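Long-range contact in arginyl-trna synthetase (Thermus thermophilus, PDB 1IQ0), which probably joins L-arginine to its tRNA(Arg) at the expense of ATP, as a monomeric class I aminoacyl-tRNA synthetase: residues A[472-483]-A[533-544]. Numbering follows the deposited sequence.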
loop_
_atom_site.group_PDB
_atom_site.type_symbol
_atom_site.label_atom_id
_atom_site.label_comp_id
_atom_site.label_asym_id
_atom_site.label_seq_id
_atom_site.Cartn_x
_atom_site.Cartn_y
_atom_site.Cartn_z
ATOM N N TYR A 472 -11.384 13.678 8.341
ATOM C CA TYR A 472 -11.419 13.675 9.807
ATOM C C TYR A 472 -9.992 13.795 10.336
ATOM O O TYR A 472 -9.700 14.659 11.164
ATOM C CB TYR A 472 -12.041 12.374 10.327
ATOM C CG TYR A 472 -12.039 12.212 11.840
ATOM C CD1 TYR A 472 -12.914 12.946 12.652
ATOM C CD2 TYR A 472 -11.177 11.307 12.457
ATOM C CE1 TYR A 472 -12.927 12.773 14.032
ATOM C CE2 TYR A 472 -11.181 11.126 13.830
ATOM C CZ TYR A 472 -12.055 11.858 14.615
ATOM O OH TYR A 472 -12.057 11.658 15.980
ATOM N N VAL A 473 -9.103 12.933 9.847
ATOM C CA VAL A 473 -7.710 12.963 10.280
ATOM C C VAL A 473 -7.044 14.267 9.839
ATOM O O VAL A 473 -6.253 14.856 10.586
ATOM C CB VAL A 473 -6.910 11.766 9.710
ATOM C CG1 VAL A 473 -5.479 11.789 10.244
ATOM C CG2 VAL A 473 -7.606 10.453 10.075
ATOM N N GLN A 474 -7.363 14.728 8.630
ATOM C CA GLN A 474 -6.779 15.974 8.141
ATOM C C GLN A 474 -7.186 17.141 9.045
ATOM O O GLN A 474 -6.370 18.006 9.362
ATOM C CB GLN A 474 -7.226 16.258 6.702
ATOM C CG GLN A 474 -6.670 15.306 5.635
ATOM C CD GLN A 474 -7.171 15.657 4.238
ATOM O OE1 GLN A 474 -8.374 15.806 4.020
ATOM N NE2 GLN A 474 -6.251 15.790 3.289
ATOM N N TYR A 475 -8.447 17.154 9.469
ATOM C CA TYR A 475 -8.950 18.224 10.327
ATOM C C TYR A 475 -8.236 18.245 11.682
ATOM O O TYR A 475 -7.938 19.310 12.220
ATOM C CB TYR A 475 -10.459 18.070 10.542
ATOM C CG TYR A 475 -11.072 19.263 11.235
ATOM C CD1 TYR A 475 -11.174 20.494 10.584
ATOM C CD2 TYR A 475 -11.509 19.178 12.558
ATOM C CE1 TYR A 475 -11.694 21.611 11.231
ATOM C CE2 TYR A 475 -12.029 20.291 13.216
ATOM C CZ TYR A 475 -12.118 21.504 12.548
ATOM O OH TYR A 475 -12.623 22.609 13.195
ATOM N N ALA A 476 -7.966 17.068 12.232
ATOM C CA ALA A 476 -7.264 16.974 13.505
ATOM C C ALA A 476 -5.866 17.569 13.334
ATOM O O ALA A 476 -5.350 18.234 14.232
ATOM C CB ALA A 476 -7.174 15.509 13.954
ATOM N N HIS A 477 -5.256 17.331 12.172
ATOM C CA HIS A 477 -3.932 17.878 11.901
ATOM C C HIS A 477 -3.984 19.399 11.798
ATOM O O HIS A 477 -3.130 20.093 12.352
ATOM C CB HIS A 477 -3.352 17.320 10.596
ATOM C CG HIS A 477 -2.095 18.010 10.162
ATOM N ND1 HIS A 477 -2.102 19.172 9.421
ATOM C CD2 HIS A 477 -0.792 17.740 10.423
ATOM C CE1 HIS A 477 -0.861 19.588 9.243
ATOM N NE2 HIS A 477 -0.046 18.736 9.842
ATOM N N ALA A 478 -4.978 19.911 11.075
ATOM C CA ALA A 478 -5.121 21.353 10.898
ATOM C C ALA A 478 -5.425 22.053 12.227
ATOM O O ALA A 478 -4.943 23.149 12.480
ATOM C CB ALA A 478 -6.226 21.657 9.866
ATOM N N ARG A 479 -6.221 21.412 13.074
ATOM C CA ARG A 479 -6.561 21.979 14.375
ATOM C C ARG A 479 -5.294 22.098 15.230
ATOM O O ARG A 479 -5.035 23.138 15.825
ATOM C CB ARG A 479 -7.579 21.088 15.091
ATOM C CG ARG A 479 -8.135 21.673 16.388
ATOM C CD ARG A 479 -9.524 22.270 16.182
ATOM N NE ARG A 479 -10.559 21.549 16.926
ATOM C CZ ARG A 479 -10.813 20.250 16.799
ATOM N NH1 ARG A 479 -10.106 19.510 15.951
ATOM N NH2 ARG A 479 -11.776 19.686 17.519
ATOM N N ALA A 480 -4.510 21.026 15.290
ATOM C CA ALA A 480 -3.279 21.027 16.076
ATOM C C ALA A 480 -2.315 22.078 15.537
ATOM O O ALA A 480 -1.705 22.828 16.299
ATOM C CB ALA A 480 -2.624 19.646 16.028
ATOM N N HIS A 481 -2.188 22.133 14.217
ATOM C CA HIS A 481 -1.295 23.089 13.576
ATOM C C HIS A 481 -1.707 24.545 13.821
ATOM O O HIS A 481 -0.845 25.412 13.980
ATOM C CB HIS A 481 -1.227 22.816 12.066
ATOM C CG HIS A 481 -0.151 23.582 11.361
ATOM N ND1 HIS A 481 -0.296 24.900 10.982
ATOM C CD2 HIS A 481 1.099 23.218 10.983
ATOM C CE1 HIS A 481 0.816 25.315 10.401
ATOM N NE2 HIS A 481 1.678 24.314 10.390
ATOM N N SER A 482 -3.012 24.815 13.853
ATOM C CA SER A 482 -3.478 26.185 14.076
ATOM C C SER A 482 -3.034 26.696 15.451
ATOM O O SER A 482 -2.734 27.875 15.613
ATOM C CB SER A 482 -5.006 26.269 13.957
ATOM O OG SER A 482 -5.635 25.661 15.071
ATOM N N ILE A 483 -2.991 25.803 16.434
ATOM C CA ILE A 483 -2.562 26.156 17.789
ATOM C C ILE A 483 -1.087 26.586 17.777
ATOM O O ILE A 483 -0.714 27.592 18.384
ATOM C CB ILE A 483 -2.730 24.954 18.758
ATOM C CG1 ILE A 483 -4.206 24.560 18.847
ATOM C CG2 ILE A 483 -2.172 25.307 20.142
ATOM C CD1 ILE A 483 -4.464 23.270 19.643
ATOM N N LEU A 533 -6.821 6.973 12.726
ATOM C CA LEU A 533 -8.175 7.272 13.176
ATOM C C LEU A 533 -8.153 7.332 14.701
ATOM O O LEU A 533 -8.699 8.259 15.301
ATOM C CB LEU A 533 -9.156 6.186 12.721
ATOM C CG LEU A 533 -9.637 6.273 11.269
ATOM C CD1 LEU A 533 -10.560 5.103 10.947
ATOM C CD2 LEU A 533 -10.375 7.590 11.068
ATOM N N ASP A 534 -7.512 6.339 15.319
ATOM C CA ASP A 534 -7.416 6.287 16.771
ATOM C C ASP A 534 -6.664 7.489 17.348
ATOM O O ASP A 534 -7.065 8.045 18.367
ATOM C CB ASP A 534 -6.724 4.996 17.219
ATOM C CG ASP A 534 -7.513 3.745 16.852
ATOM O OD1 ASP A 534 -8.750 3.833 16.706
ATOM O OD2 ASP A 534 -6.903 2.665 16.732
ATOM N N LEU A 535 -5.573 7.887 16.700
ATOM C CA LEU A 535 -4.794 9.011 17.193
ATOM C C LEU A 535 -5.585 10.309 17.050
ATOM O O LEU A 535 -5.564 11.159 17.942
ATOM C CB LEU A 535 -3.467 9.125 16.445
ATOM C CG LEU A 535 -2.539 10.221 16.992
ATOM C CD1 LEU A 535 -2.202 9.939 18.476
ATOM C CD2 LEU A 535 -1.273 10.276 16.159
ATOM N N ALA A 536 -6.286 10.456 15.931
ATOM C CA ALA A 536 -7.080 11.649 15.703
ATOM C C ALA A 536 -8.208 11.703 16.731
ATOM O O ALA A 536 -8.574 12.783 17.204
ATOM C CB ALA A 536 -7.642 11.647 14.289
ATOM N N ALA A 537 -8.748 10.540 17.086
ATOM C CA ALA A 537 -9.822 10.466 18.076
ATOM C C ALA A 537 -9.276 10.857 19.448
ATOM O O ALA A 537 -9.949 11.534 20.231
ATOM C CB ALA A 537 -10.405 9.045 18.135
ATOM N N SER A 538 -8.057 10.405 19.737
ATOM C CA SER A 538 -7.395 10.701 21.005
ATOM C C SER A 538 -7.099 12.201 21.089
ATOM O O SER A 538 -7.267 12.821 22.137
ATOM C CB SER A 538 -6.093 9.902 21.106
ATOM O OG SER A 538 -5.396 10.197 22.302
ATOM N N TRP A 539 -6.649 12.777 19.982
ATOM C CA TRP A 539 -6.363 14.205 19.943
ATOM C C TRP A 539 -7.645 15.015 20.167
ATOM O O TRP A 539 -7.650 15.979 20.923
ATOM C CB TRP A 539 -5.735 14.583 18.600
ATOM C CG TRP A 539 -5.846 16.035 18.276
ATOM C CD1 TRP A 539 -6.622 16.599 17.302
ATOM C CD2 TRP A 539 -5.194 17.119 18.947
ATOM N NE1 TRP A 539 -6.496 17.967 17.324
ATOM C CE2 TRP A 539 -5.626 18.315 18.325
ATOM C CE3 TRP A 539 -4.291 17.199 20.012
ATOM C CZ2 TRP A 539 -5.182 19.579 18.737
ATOM C CZ3 TRP A 539 -3.848 18.461 20.423
ATOM C CH2 TRP A 539 -4.297 19.631 19.784
ATOM N N ASN A 540 -8.730 14.621 19.515
ATOM C CA ASN A 540 -9.993 15.326 19.677
ATOM C C ASN A 540 -10.554 15.268 21.101
ATOM O O ASN A 540 -11.019 16.282 21.623
ATOM C CB ASN A 540 -11.027 14.799 18.674
ATOM C CG ASN A 540 -10.801 15.346 17.276
ATOM O OD1 ASN A 540 -10.465 16.516 17.108
ATOM N ND2 ASN A 540 -10.991 14.510 16.273
ATOM N N ALA A 541 -10.513 14.094 21.724
ATOM C CA ALA A 541 -11.006 13.944 23.090
ATOM C C ALA A 541 -10.135 14.807 24.007
ATOM O O ALA A 541 -10.622 15.442 24.939
ATOM C CB ALA A 541 -10.932 12.477 23.524
ATOM N N TYR A 542 -8.838 14.816 23.727
ATOM C CA TYR A 542 -7.885 15.598 24.498
ATOM C C TYR A 542 -8.214 17.090 24.353
ATOM O O TYR A 542 -8.333 17.807 25.342
ATOM C CB TYR A 542 -6.470 15.318 23.987
ATOM C CG TYR A 542 -5.376 16.143 24.624
ATOM C CD1 TYR A 542 -4.922 15.861 25.919
ATOM C CD2 TYR A 542 -4.764 17.184 23.920
ATOM C CE1 TYR A 542 -3.885 16.587 26.490
ATOM C CE2 TYR A 542 -3.727 17.918 24.482
ATOM C CZ TYR A 542 -3.290 17.611 25.769
ATOM O OH TYR A 542 -2.247 18.320 26.321
ATOM N N TYR A 543 -8.375 17.546 23.113
ATOM C CA TYR A 543 -8.683 18.953 22.847
ATOM C C TYR A 543 -10.027 19.403 23.435
ATOM O O TYR A 543 -10.135 20.496 23.986
ATOM C CB TYR A 543 -8.700 19.209 21.342
ATOM C CG TYR A 543 -9.020 20.645 20.963
ATOM C CD1 TYR A 543 -8.009 21.602 20.864
ATOM C CD2 TYR A 543 -10.332 21.038 20.689
ATOM C CE1 TYR A 543 -8.292 22.908 20.497
ATOM C CE2 TYR A 543 -10.627 22.354 20.320
ATOM C CZ TYR A 543 -9.600 23.279 20.228
ATOM O OH TYR A 543 -9.878 24.577 19.878
ATOM N N ASN A 544 -11.041 18.554 23.305
ATOM C CA ASN A 544 -12.379 18.861 23.791
ATOM C C ASN A 544 -12.626 18.709 25.291
ATOM O O ASN A 544 -13.647 19.176 25.785
ATOM C CB ASN A 544 -13.419 18.007 23.047
ATOM C CG ASN A 544 -13.462 18.303 21.563
ATOM O OD1 ASN A 544 -13.344 19.455 21.145
ATOM N ND2 ASN A 544 -13.643 17.263 20.756
HETATM O O HOH W 1 -11.103 15.717 13.503
#
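Arg479 reaches from helix 472-483 across to helix 533-544, passing Trp539, then Tyr543, and ending at Asn540. CB lies at the edge of the Trp539 indole, 4.0 Å from NE1, and CG stays near that nitrogen. With CG anti to the backbone N (chi1 -173°) and bends at chi2 and chi3, CD approaches Tyr543 CZ (4.2 Å) and NE lies over one face of that ring, 3.5 Å from CE2, where CZ of Arg479 makes an off-centre cation-pi contact. Tyr475 CE2 covers the opposite face of the guanidinium, so a flat cation suits the place between two tyrosines. At the tip, NH1 donates to Asn540 OD1 (3.2 Å), nearly in line with the C=O bond, while NH2 adds a weak bond to the same oxygen. Asparagine suits because, besides this acceptor, it offers a donor: ND2 bonds to Tyr472 OH (3.1 Å), which lies in the amide plane, and to a water that donates to Tyr472 O. A methionine replacing Arg479 would probably leave Asn540 OD1 without its donors and the amide freer to turn.

The Tyr472 ring packs among Leu533, Ala536, Ala537 and Asn540, CE2 3.6 Å from Ala536 CB. Beside this polar network small residues let the backbones approach, Val473 CA and Ala536 CA being 5.6 Å apart. Ala476 CB meets Ala536 CB, the Ala480 methyl makes a CH-pi contact over the six-membered ring of Trp539, and Ile483 CD1 abuts the indole edge.

The segments cross at 44°, their axes 9.3 Å apart, within the mainly helical DALR anticodon-binding domain. Helix 562-583 packs against both, through Val473 and Trp539, and helix 500-509 lies against Leu535, Ser538 and Tyr542.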